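PDB 3B5E: Mll8374 protein, which probably hydrolyses carboxylic esters, as a serine esterase of the alpha/beta-hydrolase fold. Local coordinates for residues 21-26 with 59-64; 37-42 with 66-71; 143-148 with 173-178; 160-165 with 206-211. One frame throughout, in Å; residues are numbered along the deposited sequence. Where two conformers were deposited one is given.

The four contacts are spread over a single alpha/beta-hydrolase domain. Contact 1 joins the edge strand 20-23 to strand 58-62 at one side of the seven-stranded sheet, and contact 4 packs helix 203-214 on strand 160-166 toward the other side, their centres about 20 Å apart. Contact 2 touches contact 1 through His-37 and Gly-64 and alternates with it along the chain. Contacts 3 and 4 alternate likewise and meet where Arg-143 N bonds to Ile-164 O; their centres lie about 16 Å apart. Contacts 2 and 3, about 20 Å between centres, involve loops near the probable catalytic residues, whereas contacts 1 and 4 build the sheet and its covering.

Contact 1: residues 21-26 with 59-64; sequences RLLGAG and LVAARG. With EDO (1,2-ethanediol), chain K.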
loop_
_atom_site.group_PDB
_atom_site.type_symbol
_atom_site.label_atom_id
_atom_site.label_comp_id
_atom_site.label_asym_id
_atom_site.label_seq_id
_atom_site.Cartn_x
_atom_site.Cartn_y
_atom_site.Cartn_z
ATOM N N ARG A 21 -3.350 14.084 0.910
ATOM C CA ARG A 21 -2.400 15.170 1.030
ATOM C C ARG A 21 -1.248 14.877 0.058
ATOM O O ARG A 21 -0.860 13.701 -0.141
ATOM C CB ARG A 21 -1.848 15.240 2.444
ATOM C CG ARG A 21 -2.871 15.565 3.478
ATOM C CD ARG A 21 -2.226 15.519 4.846
ATOM N NE ARG A 21 -3.232 15.699 5.893
ATOM C CZ ARG A 21 -3.646 16.863 6.391
ATOM N NH1 ARG A 21 -3.144 18.026 5.998
ATOM N NH2 ARG A 21 -4.581 16.858 7.323
ATOM N N LEU A 22 -0.692 15.950 -0.499
ATOM C CA LEU A 22 0.424 15.881 -1.443
ATOM C C LEU A 22 1.633 16.558 -0.819
ATOM O O LEU A 22 1.617 17.786 -0.626
ATOM C CB LEU A 22 0.089 16.566 -2.777
ATOM C CG LEU A 22 1.089 16.333 -3.934
ATOM C CD1 LEU A 22 1.091 14.842 -4.438
ATOM C CD2 LEU A 22 0.842 17.283 -5.071
ATOM N N LEU A 23 2.646 15.757 -0.502
ATOM C CA LEU A 23 3.885 16.234 0.123
ATOM C C LEU A 23 5.127 16.082 -0.769
ATOM O O LEU A 23 5.226 15.188 -1.590
ATOM C CB LEU A 23 4.093 15.540 1.475
ATOM C CG LEU A 23 2.922 15.538 2.464
ATOM C CD1 LEU A 23 1.933 14.346 2.331
ATOM C CD2 LEU A 23 3.546 15.528 3.832
ATOM N N GLY A 24 6.046 17.032 -0.648
ATOM C CA GLY A 24 7.337 16.957 -1.346
ATOM C C GLY A 24 7.300 17.177 -2.846
ATOM O O GLY A 24 8.285 16.929 -3.522
ATOM N N ALA A 25 6.167 17.634 -3.370
ATOM C CA ALA A 25 6.001 17.802 -4.827
ATOM C C ALA A 25 6.928 18.818 -5.469
ATOM O O ALA A 25 7.124 18.763 -6.684
ATOM C CB ALA A 25 4.517 18.080 -5.192
ATOM N N GLY A 26 7.514 19.736 -4.697
ATOM C CA GLY A 26 8.529 20.645 -5.214
ATOM C C GLY A 26 9.982 20.241 -5.033
ATOM O O GLY A 26 10.876 20.984 -5.413
ATOM N N LEU A 59 4.975 12.444 -2.103
ATOM C CA LEU A 59 4.132 11.561 -1.348
ATOM C C LEU A 59 2.665 11.895 -1.619
ATOM O O LEU A 59 2.248 13.055 -1.486
ATOM C CB LEU A 59 4.426 11.686 0.152
ATOM C CG LEU A 59 5.890 11.545 0.575
ATOM C CD1 LEU A 59 5.957 11.650 2.090
ATOM C CD2 LEU A 59 6.558 10.231 0.068
ATOM N N VAL A 60 1.902 10.874 -2.019
ATOM C CA VAL A 60 0.424 10.926 -2.044
ATOM C C VAL A 60 -0.054 10.153 -0.825
ATOM O O VAL A 60 -0.079 8.915 -0.818
ATOM C CB VAL A 60 -0.212 10.356 -3.339
ATOM C CG1 VAL A 60 -1.763 10.445 -3.298
ATOM C CG2 VAL A 60 0.322 11.048 -4.596
ATOM N N ALA A 61 -0.413 10.890 0.217
ATOM C CA ALA A 61 -0.877 10.298 1.463
ATOM C C ALA A 61 -2.411 10.264 1.399
ATOM O O ALA A 61 -3.069 11.252 1.708
ATOM C CB ALA A 61 -0.389 11.100 2.628
ATOM N N ALA A 62 -2.946 9.102 1.000
ATOM C CA ALA A 62 -4.366 8.914 0.738
ATOM C C ALA A 62 -5.120 8.447 1.987
ATOM O O ALA A 62 -4.570 7.746 2.857
ATOM C CB ALA A 62 -4.554 7.942 -0.390
ATOM N N ARG A 63 -6.395 8.798 2.043
ATOM C CA ARG A 63 -7.270 8.416 3.168
ATOM C C ARG A 63 -8.347 7.446 2.715
ATOM O O ARG A 63 -8.993 7.668 1.701
ATOM C CB ARG A 63 -7.926 9.655 3.770
ATOM C CG ARG A 63 -8.795 9.396 5.026
ATOM C CD ARG A 63 -9.573 10.592 5.470
ATOM N NE ARG A 63 -8.694 11.555 6.135
ATOM C CZ ARG A 63 -9.105 12.620 6.810
ATOM N NH1 ARG A 63 -10.387 12.920 6.898
ATOM N NH2 ARG A 63 -8.216 13.392 7.403
ATOM N N GLY A 64 -8.546 6.385 3.497
ATOM C CA GLY A 64 -9.653 5.448 3.281
ATOM C C GLY A 64 -11.025 6.106 3.368
ATOM O O GLY A 64 -11.211 7.142 4.007
HETATM C C1 EDO K . -11.525 15.815 8.626
HETATM O O1 EDO K . -10.124 15.760 8.917
HETATM C C2 EDO K . -12.298 15.201 9.787
HETATM O O2 EDO K . -12.665 13.844 9.499
#
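Leu-23 and Leu-59 face each other as an antiparallel pair with their side chains on one face of the sheet, CB to CB 4.1 Å. In Leu-23, CG stands beside the backbone N (chi1 -50°), and CD1 reaches diagonally across to the methyl of Ala-61 on the partner strand, CD1 to CB 4.0 Å. Val-47 of helix 47-53 touches both Leu-23 and Ala-61 from that side. The other face carries Leu-22 and Val-60, whose side chains cross at a slant and meet through Leu-22 CD1 and Val-60 CG2 at 3.9 Å. Edge strand 20-23 and strand 58-62 of the hydrolase sheet are antiparallel: their directions differ by 158°, and the hydrogen-bonded pairs Arg-21/Ala-61 and Leu-23/Leu-59 flank the non-hydrogen-bonded pair Leu-22/Val-60. Leu-59 N gives the straighter bond of its pair, to Leu-23 O at 2.8 Å with 171° at the hydrogen, while Ala-61 N reaches Arg-21 O at 2.9 Å. Leu-22 CA also makes a CA-H...O contact of 3.4 Å with Leu-59 O. Arg-21 on its strand and Arg-63 just past the end of strand 58-62 bring their guanidinium groups near each other, NH2 to NH2 5.0 Å; Glu-43 forms a salt bridge with each NE, probably offsetting their like charge. Ser-10 O accepts from Arg-21 NH1, and an ethanediol oxygen receives two weak bonds from Arg-63 NH1 and NH2.

Contact 2: residues 37-42 with 66-71; sequences HGSGVD and IPQEDG. With EDO (1,2-ethanediol), chain E; SO4 (sulfate ion), chain C.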
loop_
_atom_site.group_PDB
_atom_site.type_symbol
_atom_site.label_atom_id
_atom_site.label_comp_id
_atom_site.label_asym_id
_atom_site.label_seq_id
_atom_site.Cartn_x
_atom_site.Cartn_y
_atom_site.Cartn_z
ATOM N N HIS A 37 -2.514 3.893 4.718
ATOM C CA HIS A 37 -2.492 3.671 6.156
ATOM C C HIS A 37 -3.197 2.391 6.642
ATOM O O HIS A 37 -4.026 1.822 5.955
ATOM C CB HIS A 37 -3.096 4.926 6.839
ATOM C CG HIS A 37 -4.544 5.166 6.514
ATOM N ND1 HIS A 37 -5.567 4.433 7.082
ATOM C CD2 HIS A 37 -5.140 6.026 5.646
ATOM C CE1 HIS A 37 -6.724 4.828 6.576
ATOM N NE2 HIS A 37 -6.497 5.803 5.710
ATOM N N GLY A 38 -2.879 1.991 7.876
ATOM C CA GLY A 38 -3.595 0.930 8.556
ATOM C C GLY A 38 -4.986 1.361 8.983
ATOM O O GLY A 38 -5.314 2.554 9.015
ATOM N N SER A 39 -5.799 0.381 9.327
ATOM C CA SER A 39 -7.189 0.647 9.730
ATOM C C SER A 39 -7.248 1.378 11.066
ATOM O O SER A 39 -6.412 1.137 11.953
ATOM C CB SER A 39 -7.991 -0.636 9.799
ATOM O OG SER A 39 -7.711 -1.340 10.989
ATOM N N GLY A 40 -8.218 2.281 11.187
ATOM C CA GLY A 40 -8.446 3.001 12.419
ATOM C C GLY A 40 -7.665 4.271 12.603
ATOM O O GLY A 40 -7.826 4.925 13.611
ATOM N N VAL A 41 -6.866 4.648 11.605
ATOM C CA VAL A 41 -6.025 5.861 11.659
ATOM C C VAL A 41 -6.228 6.649 10.359
ATOM O O VAL A 41 -7.126 6.325 9.582
ATOM C CB VAL A 41 -4.533 5.483 11.935
ATOM C CG1 VAL A 41 -4.427 4.824 13.313
ATOM C CG2 VAL A 41 -3.991 4.548 10.850
ATOM N N ASP A 42 -5.412 7.665 10.112
ATOM C CA ASP A 42 -5.587 8.472 8.904
ATOM C C ASP A 42 -4.316 8.580 8.052
ATOM O O ASP A 42 -3.295 7.930 8.312
ATOM C CB ASP A 42 -6.173 9.854 9.285
ATOM C CG ASP A 42 -5.179 10.753 10.008
ATOM O OD1 ASP A 42 -3.959 10.540 9.946
ATOM O OD2 ASP A 42 -5.637 11.704 10.649
ATOM N N ILE A 66 -13.932 4.692 4.436
ATOM C CA ILE A 66 -14.803 4.101 5.446
ATOM C C ILE A 66 -14.336 4.526 6.835
ATOM O O ILE A 66 -13.202 4.242 7.206
ATOM C CB ILE A 66 -14.774 2.561 5.322
ATOM C CG1 ILE A 66 -15.316 2.145 3.956
ATOM C CG2 ILE A 66 -15.584 1.893 6.428
ATOM C CD1 ILE A 66 -15.041 0.744 3.623
ATOM N N PRO A 67 -15.202 5.212 7.605
ATOM C CA PRO A 67 -14.836 5.565 8.967
ATOM C C PRO A 67 -14.639 4.339 9.867
ATOM O O PRO A 67 -15.317 3.324 9.732
ATOM C CB PRO A 67 -16.033 6.399 9.454
ATOM C CG PRO A 67 -16.682 6.892 8.214
ATOM C CD PRO A 67 -16.538 5.734 7.265
ATOM N N GLN A 68 -13.670 4.444 10.754
ATOM C CA GLN A 68 -13.446 3.452 11.794
ATOM C C GLN A 68 -12.971 4.222 13.005
ATOM O O GLN A 68 -11.822 4.684 13.068
ATOM C CB GLN A 68 -12.418 2.427 11.413
ATOM C CG GLN A 68 -12.113 1.522 12.598
ATOM C CD GLN A 68 -11.311 0.347 12.208
ATOM O OE1 GLN A 68 -11.482 -0.164 11.113
ATOM N NE2 GLN A 68 -10.404 -0.100 13.093
ATOM N N GLU A 69 -13.878 4.380 13.963
ATOM C CA GLU A 69 -13.604 5.134 15.168
ATOM C C GLU A 69 -13.138 6.533 14.767
ATOM O O GLU A 69 -13.841 7.209 14.016
ATOM C CB GLU A 69 -12.604 4.371 16.038
ATOM C CG GLU A 69 -13.022 2.925 16.283
ATOM C CD GLU A 69 -12.555 2.371 17.616
ATOM O OE1 GLU A 69 -11.875 3.089 18.386
ATOM O OE2 GLU A 69 -12.883 1.205 17.901
ATOM N N ASP A 70 -11.961 6.954 15.226
ATOM C CA ASP A 70 -11.428 8.297 14.912
ATOM C C ASP A 70 -10.627 8.334 13.614
ATOM O O ASP A 70 -10.138 9.388 13.221
ATOM C CB ASP A 70 -10.563 8.827 16.058
ATOM C CG ASP A 70 -11.382 9.129 17.316
ATOM O OD1 ASP A 70 -12.469 9.762 17.197
ATOM O OD2 ASP A 70 -10.940 8.720 18.416
ATOM N N GLY A 71 -10.504 7.194 12.946
ATOM C CA GLY A 71 -9.785 7.129 11.687
ATOM C C GLY A 71 -10.625 6.484 10.618
ATOM O O GLY A 71 -11.826 6.706 10.560
HETATM C C1 EDO E . -17.237 4.385 12.742
HETATM O O1 EDO E . -16.785 5.695 13.129
HETATM C C2 EDO E . -17.329 3.476 13.966
HETATM O O2 EDO E . -16.259 2.523 13.969
HETATM S S SO4 C . -7.926 -4.873 9.589
HETATM O O1 SO4 C . -8.055 -4.808 8.155
HETATM O O2 SO4 C . -8.618 -3.809 10.290
HETATM O O3 SO4 C . -6.582 -4.683 9.962
HETATM O O4 SO4 C . -8.495 -6.125 10.069
HETATM O O HOH W 1 -8.369 11.423 11.496
#
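Gln-68 reaches across to Ser-39 and Gly-40, and van der Waals packing carries most of this contact. With CG anti to the backbone N (chi1 173°) and the chain extended beyond it, the Gln-68 side chain runs alongside the Gly-40 backbone. Its amide nitrogen NE2 ends 3.7 Å from Gly-40 CA. The same NE2 lies 3.6 Å from Ser-39 OG, too far to count as a bond; the polar partner of Gln-68 OE1 is instead Arg-73 NH1. The backbone of Gly-40 and Val-41 packs on Gly-71: Gly-71 CA makes a CA-H...O contact with Gly-40 O at 3.5 Å, 136° at the hydrogen, and the Val-41 and Gly-71 CA atoms are 4.0 Å apart.

Polar links are indirect or local. One water donates to Asp-42 OD2 at 2.9 Å and to Asp-70 O at 3.2 Å, bridging the segments. Residues 38-41 form a type II turn. Residues 68-71 form the type II' turn of a tight beta hairpin, closed by two backbone bonds between Gln-68 and Gly-71. His-37 ND1 bonds to Gly-38 O at 2.7 Å, the acceptor lying in the ring plane. That bond, with NE2 bound to Gly-64 N, fixes the ring's rotation.

A sulfate, probably from the crystallisation liquor, accepts from Ser-39 OG at 2.7 Å and also bonds Arg-73 NH1. Ser-39 lies near, without touching, the probable Ser-His-Asp triad.

The loop 37-42 follows strand 32-36 and precedes helix 47-53; the hairpin joins strands 66-68 and 71-73, and Phe-72 forms backbone bonds with Gly-40 and Val-41.

Contact 3: residues 143-148 with 173-178; sequences RPMPVL and GPFVPA. With EDO (1,2-ethanediol), chain I.
Phe-175 and the selenomethionine Met-145 form a Met-aromatic contact beside the probable active site of this alpha/beta hydrolase, where the loop after strand 138-142 meets the start of helix 176-185. Their side chains lie side by side, pointing the same way. Met-145 CG occupies the position between backbone N and carbonyl carbon (chi1 70°), and the chain bends at its third torsion, which brings the terminal methyl over one ring face. CE sits 4.0 Å from the Phe-175 ring centroid, 21° off the normal, a CH-pi approach; SE is oblique to that ring, at 5.0 Å from the same centroid.

Pro-146 buries the next largest area after Phe-175. Its ring lies askew to the phenylalanine side chain, CD lying 3.9 Å from Phe-175 CB, and CG meets Ala-178 CB on the helix.

Met-145 also borders a bound ethanediol, which bonds to Arg-143 O and to Ser-119 OG, the presumed nucleophile in a GxSxG pattern. Asn-123 holds both Met-145 and the diol: its OD1 accepts from Met-145 N and its ND2 bonds the diol. On the buried side, Val-176 CG2 rests 3.7 Å from Pro-144 O.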
loop_
_atom_site.group_PDB
_atom_site.type_symbol
_atom_site.label_atom_id
_atom_site.label_comp_id
_atom_site.label_asym_id
_atom_site.label_seq_id
_atom_site.Cartn_x
_atom_site.Cartn_y
_atom_site.Cartn_z
ATOM N N ARG A 143 3.124 -5.960 6.856
ATOM C CA ARG A 143 2.180 -6.808 7.608
ATOM C C ARG A 143 0.878 -7.144 6.845
ATOM O O ARG A 143 -0.210 -6.954 7.371
ATOM C CB ARG A 143 1.861 -6.222 8.970
ATOM C CG ARG A 143 3.029 -5.613 9.714
ATOM C CD ARG A 143 4.077 -6.651 10.131
ATOM N NE ARG A 143 5.061 -5.947 10.939
ATOM C CZ ARG A 143 6.059 -5.228 10.443
ATOM N NH1 ARG A 143 6.319 -5.188 9.141
ATOM N NH2 ARG A 143 6.841 -4.563 11.265
ATOM N N PRO A 144 0.987 -7.667 5.594
ATOM C CA PRO A 144 -0.166 -7.985 4.784
ATOM C C PRO A 144 -0.692 -9.410 5.015
ATOM O O PRO A 144 -0.067 -10.195 5.696
ATOM C CB PRO A 144 0.397 -7.899 3.366
ATOM C CG PRO A 144 1.816 -8.466 3.578
ATOM C CD PRO A 144 2.250 -7.958 4.882
HETATM N N MSE A 145 -1.842 -9.703 4.430
HETATM C CA MSE A 145 -2.423 -11.035 4.392
HETATM C C MSE A 145 -3.278 -11.145 3.142
HETATM O O MSE A 145 -3.643 -10.132 2.577
HETATM C CB MSE A 145 -3.259 -11.317 5.658
HETATM C CG MSE A 145 -4.551 -10.527 5.774
HETATM SE SE MSE A 145 -5.585 -11.103 7.295
HETATM C CE MSE A 145 -6.087 -12.897 6.700
ATOM N N PRO A 146 -3.579 -12.382 2.683
ATOM C CA PRO A 146 -4.573 -12.535 1.625
ATOM C C PRO A 146 -5.960 -12.147 2.130
ATOM O O PRO A 146 -6.314 -12.452 3.272
ATOM C CB PRO A 146 -4.522 -14.048 1.283
ATOM C CG PRO A 146 -3.212 -14.548 1.892
ATOM C CD PRO A 146 -3.028 -13.683 3.110
ATOM N N VAL A 147 -6.699 -11.440 1.282
ATOM C CA VAL A 147 -8.043 -10.922 1.612
ATOM C C VAL A 147 -9.121 -11.244 0.573
ATOM O O VAL A 147 -10.308 -11.128 0.870
ATOM C CB VAL A 147 -8.035 -9.386 1.863
ATOM C CG1 VAL A 147 -7.091 -9.037 3.021
ATOM C CG2 VAL A 147 -7.635 -8.560 0.599
ATOM N N LEU A 148 -8.715 -11.622 -0.641
ATOM C CA LEU A 148 -9.627 -11.884 -1.733
ATOM C C LEU A 148 -9.968 -13.348 -1.733
ATOM O O LEU A 148 -9.089 -14.178 -1.695
ATOM C CB LEU A 148 -9.014 -11.551 -3.093
ATOM C CG LEU A 148 -9.137 -10.145 -3.642
ATOM C CD1 LEU A 148 -8.490 -10.125 -5.051
ATOM C CD2 LEU A 148 -10.618 -9.732 -3.663
ATOM N N GLY A 173 0.992 -12.986 11.286
ATOM C CA GLY A 173 2.191 -13.661 10.774
ATOM C C GLY A 173 1.974 -14.964 9.989
ATOM O O GLY A 173 2.571 -15.147 8.939
ATOM N N PRO A 174 1.113 -15.873 10.479
ATOM C CA PRO A 174 0.842 -17.139 9.788
ATOM C C PRO A 174 0.280 -17.111 8.357
ATOM O O PRO A 174 0.344 -18.136 7.660
ATOM C CB PRO A 174 -0.186 -17.820 10.699
ATOM C CG PRO A 174 -0.076 -17.184 11.985
ATOM C CD PRO A 174 0.326 -15.773 11.733
ATOM N N PHE A 175 -0.262 -15.972 7.916
ATOM C CA PHE A 175 -0.887 -15.867 6.619
ATOM C C PHE A 175 0.092 -15.383 5.576
ATOM O O PHE A 175 -0.233 -15.389 4.388
ATOM C CB PHE A 175 -2.113 -14.924 6.664
ATOM C CG PHE A 175 -3.068 -15.239 7.776
ATOM C CD1 PHE A 175 -3.703 -16.478 7.809
ATOM C CD2 PHE A 175 -3.287 -14.331 8.798
ATOM C CE1 PHE A 175 -4.578 -16.808 8.821
ATOM C CE2 PHE A 175 -4.187 -14.639 9.822
ATOM C CZ PHE A 175 -4.821 -15.901 9.832
ATOM N N VAL A 176 1.300 -14.980 5.985
ATOM C CA VAL A 176 2.262 -14.455 5.023
ATOM C C VAL A 176 2.762 -15.485 3.970
ATOM O O VAL A 176 2.803 -15.150 2.789
ATOM C CB VAL A 176 3.403 -13.645 5.715
ATOM C CG1 VAL A 176 4.435 -13.171 4.674
ATOM C CG2 VAL A 176 2.778 -12.485 6.442
ATOM N N PRO A 177 3.111 -16.742 4.359
ATOM C CA PRO A 177 3.482 -17.704 3.326
ATOM C C PRO A 177 2.453 -17.830 2.193
ATOM O O PRO A 177 2.850 -17.839 1.016
ATOM C CB PRO A 177 3.671 -19.003 4.123
ATOM C CG PRO A 177 4.195 -18.513 5.431
ATOM C CD PRO A 177 3.369 -17.291 5.711
ATOM N N ALA A 178 1.156 -17.847 2.531
ATOM C CA ALA A 178 0.108 -17.975 1.505
ATOM C C ALA A 178 0.155 -16.797 0.508
ATOM O O ALA A 178 -0.012 -16.988 -0.699
ATOM C CB ALA A 178 -1.280 -18.106 2.168
HETATM C C1 EDO I . -4.968 -7.275 8.295
HETATM O O1 EDO I . -5.073 -5.863 8.253
HETATM C C2 EDO I . -3.504 -7.686 8.387
HETATM O O2 EDO I . -2.806 -7.693 7.122
#

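Contact 4: residues 160-165 with 206-211; sequences RTLIIA and AAIVRQ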
loop_
_atom_site.group_PDB
_atom_site.type_symbol
_atom_site.label_atom_id
_atom_site.label_comp_id
_atom_site.label_asym_id
_atom_site.label_seq_id
_atom_site.Cartn_x
_atom_site.Cartn_y
_atom_site.Cartn_z
ATOM N N ARG A 160 7.631 -5.901 -8.979
ATOM C CA ARG A 160 8.381 -6.217 -7.794
ATOM C C ARG A 160 7.558 -5.861 -6.562
ATOM O O ARG A 160 7.093 -4.705 -6.413
ATOM C CB ARG A 160 9.694 -5.443 -7.778
ATOM C CG ARG A 160 10.665 -5.844 -8.878
ATOM C CD ARG A 160 11.808 -4.782 -8.946
ATOM N NE ARG A 160 12.719 -4.867 -7.782
ATOM C CZ ARG A 160 13.013 -3.909 -6.880
ATOM N NH1 ARG A 160 12.504 -2.676 -6.894
ATOM N NH2 ARG A 160 13.867 -4.215 -5.926
ATOM N N THR A 161 7.417 -6.846 -5.680
ATOM C CA THR A 161 6.693 -6.697 -4.441
ATOM C C THR A 161 7.622 -7.028 -3.276
ATOM O O THR A 161 8.304 -8.063 -3.290
ATOM C CB THR A 161 5.492 -7.639 -4.407
ATOM O OG1 THR A 161 4.812 -7.587 -5.671
ATOM C CG2 THR A 161 4.545 -7.241 -3.285
ATOM N N LEU A 162 7.679 -6.124 -2.298
ATOM C CA LEU A 162 8.340 -6.360 -1.044
ATOM C C LEU A 162 7.231 -6.645 -0.006
ATOM O O LEU A 162 6.220 -5.942 0.019
ATOM C CB LEU A 162 9.166 -5.131 -0.634
ATOM C CG LEU A 162 9.725 -5.106 0.768
ATOM C CD1 LEU A 162 10.896 -6.111 0.986
ATOM C CD2 LEU A 162 10.148 -3.671 1.087
ATOM N N ILE A 163 7.441 -7.676 0.831
ATOM C CA ILE A 163 6.576 -8.014 1.964
ATOM C C ILE A 163 7.431 -8.006 3.215
ATOM O O ILE A 163 8.557 -8.581 3.215
ATOM C CB ILE A 163 5.897 -9.413 1.770
ATOM C CG1 ILE A 163 4.913 -9.371 0.597
ATOM C CG2 ILE A 163 5.257 -9.891 3.088
ATOM C CD1 ILE A 163 4.468 -10.758 0.136
ATOM N N ILE A 164 6.975 -7.307 4.265
ATOM C CA ILE A 164 7.644 -7.391 5.553
ATOM C C ILE A 164 6.684 -7.880 6.615
ATOM O O ILE A 164 5.700 -7.199 6.939
ATOM C CB ILE A 164 8.226 -6.070 5.998
ATOM C CG1 ILE A 164 9.039 -5.428 4.877
ATOM C CG2 ILE A 164 9.092 -6.288 7.296
ATOM C CD1 ILE A 164 9.791 -4.174 5.315
ATOM N N ALA A 165 6.957 -9.095 7.098
ATOM C CA ALA A 165 6.208 -9.780 8.132
ATOM C C ALA A 165 6.878 -9.558 9.457
ATOM O O ALA A 165 8.102 -9.455 9.571
ATOM C CB ALA A 165 6.139 -11.290 7.851
ATOM N N ALA A 206 11.468 0.791 7.502
ATOM C CA ALA A 206 12.015 1.847 6.634
ATOM C C ALA A 206 13.378 1.473 6.068
ATOM O O ALA A 206 13.638 1.676 4.884
ATOM C CB ALA A 206 12.142 3.122 7.388
ATOM N N ALA A 207 14.239 0.924 6.915
ATOM C CA ALA A 207 15.553 0.489 6.477
ATOM C C ALA A 207 15.463 -0.547 5.348
ATOM O O ALA A 207 16.172 -0.479 4.343
ATOM C CB ALA A 207 16.327 -0.080 7.640
ATOM N N ILE A 208 14.584 -1.518 5.518
ATOM C CA ILE A 208 14.390 -2.546 4.491
ATOM C C ILE A 208 13.803 -1.976 3.194
ATOM O O ILE A 208 14.298 -2.294 2.106
ATOM C CB ILE A 208 13.520 -3.706 4.990
ATOM C CG1 ILE A 208 14.305 -4.555 6.023
ATOM C CG2 ILE A 208 13.060 -4.584 3.844
ATOM C CD1 ILE A 208 13.440 -5.567 6.802
ATOM N N VAL A 209 12.750 -1.164 3.291
ATOM C CA VAL A 209 12.145 -0.573 2.074
ATOM C C VAL A 209 13.221 0.231 1.268
ATOM O O VAL A 209 13.334 0.122 0.040
ATOM C CB VAL A 209 10.909 0.313 2.378
ATOM C CG1 VAL A 209 10.354 0.930 1.061
ATOM C CG2 VAL A 209 9.815 -0.450 3.149
ATOM N N ARG A 210 14.012 1.016 1.977
ATOM C CA ARG A 210 15.115 1.754 1.373
ATOM C C ARG A 210 16.094 0.884 0.644
ATOM O O ARG A 210 16.445 1.176 -0.507
ATOM C CB ARG A 210 15.892 2.494 2.430
ATOM C CG ARG A 210 15.611 3.908 2.442
ATOM C CD ARG A 210 16.156 4.518 3.689
ATOM N NE ARG A 210 17.518 4.933 3.484
ATOM C CZ ARG A 210 17.886 6.012 2.807
ATOM N NH1 ARG A 210 16.983 6.804 2.232
ATOM N NH2 ARG A 210 19.180 6.293 2.698
ATOM N N GLN A 211 16.524 -0.178 1.326
ATOM C CA GLN A 211 17.451 -1.201 0.796
ATOM C C GLN A 211 16.888 -1.906 -0.455
ATOM O O GLN A 211 17.607 -2.205 -1.410
ATOM C CB GLN A 211 17.776 -2.230 1.912
ATOM C CG GLN A 211 18.779 -1.708 2.980
ATOM C CD GLN A 211 18.676 -2.328 4.415
ATOM O OE1 GLN A 211 17.846 -3.215 4.713
ATOM N NE2 GLN A 211 19.535 -1.831 5.311
#
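This is a helix-on-sheet packing contact, wholly apolar and buried, between strand 160-166 and helix 203-214 in the alpha/beta-hydrolase fold. The short segments run nearly antiparallel, their directions 161° apart, and the axes approach to 9.9 Å, a spacing that leaves room for one layer of side chains meeting between them. Leu-162 and Ile-164, two residues apart on the strand, point to the same side of the sheet and supply that layer from the strand; Ile-208 and Val-209 supply it from the helix.

Ile-164 and Ile-208 reach toward each other tip to tip. Ile-164 CG1 beside its backbone N (chi1 -49°) and the extended chain beyond it carry CD1 to Ile-208 CG2, 3.6 Å away. Leu-162 meets Ile-208 at about a right angle, its CD1 3.9 Å from the same CG2, and that one methyl therefore touches both strand residues. The other branch of Leu-162 turns to Val-209: CD2 lies 3.8 Å from Val-209 CA and equally far from its CG2, the two side chains crossing obliquely. Ile-164 CD1 also comes within 4.3 Å of Val-209 CG2.

Further apolar residues continue the layer. Ile-195 of the edge strand 189-195 touches both Ile-164 and Ile-208, and Ile-53 of helix 47-53 touches Val-209.

With every touching atom a carbon, and the four residues buried, the helix is held to the sheet here by shape and exclusion of water; a polar link between strand and helix, Arg-160 NH2 to Trp-212 O, lies outside these four residues.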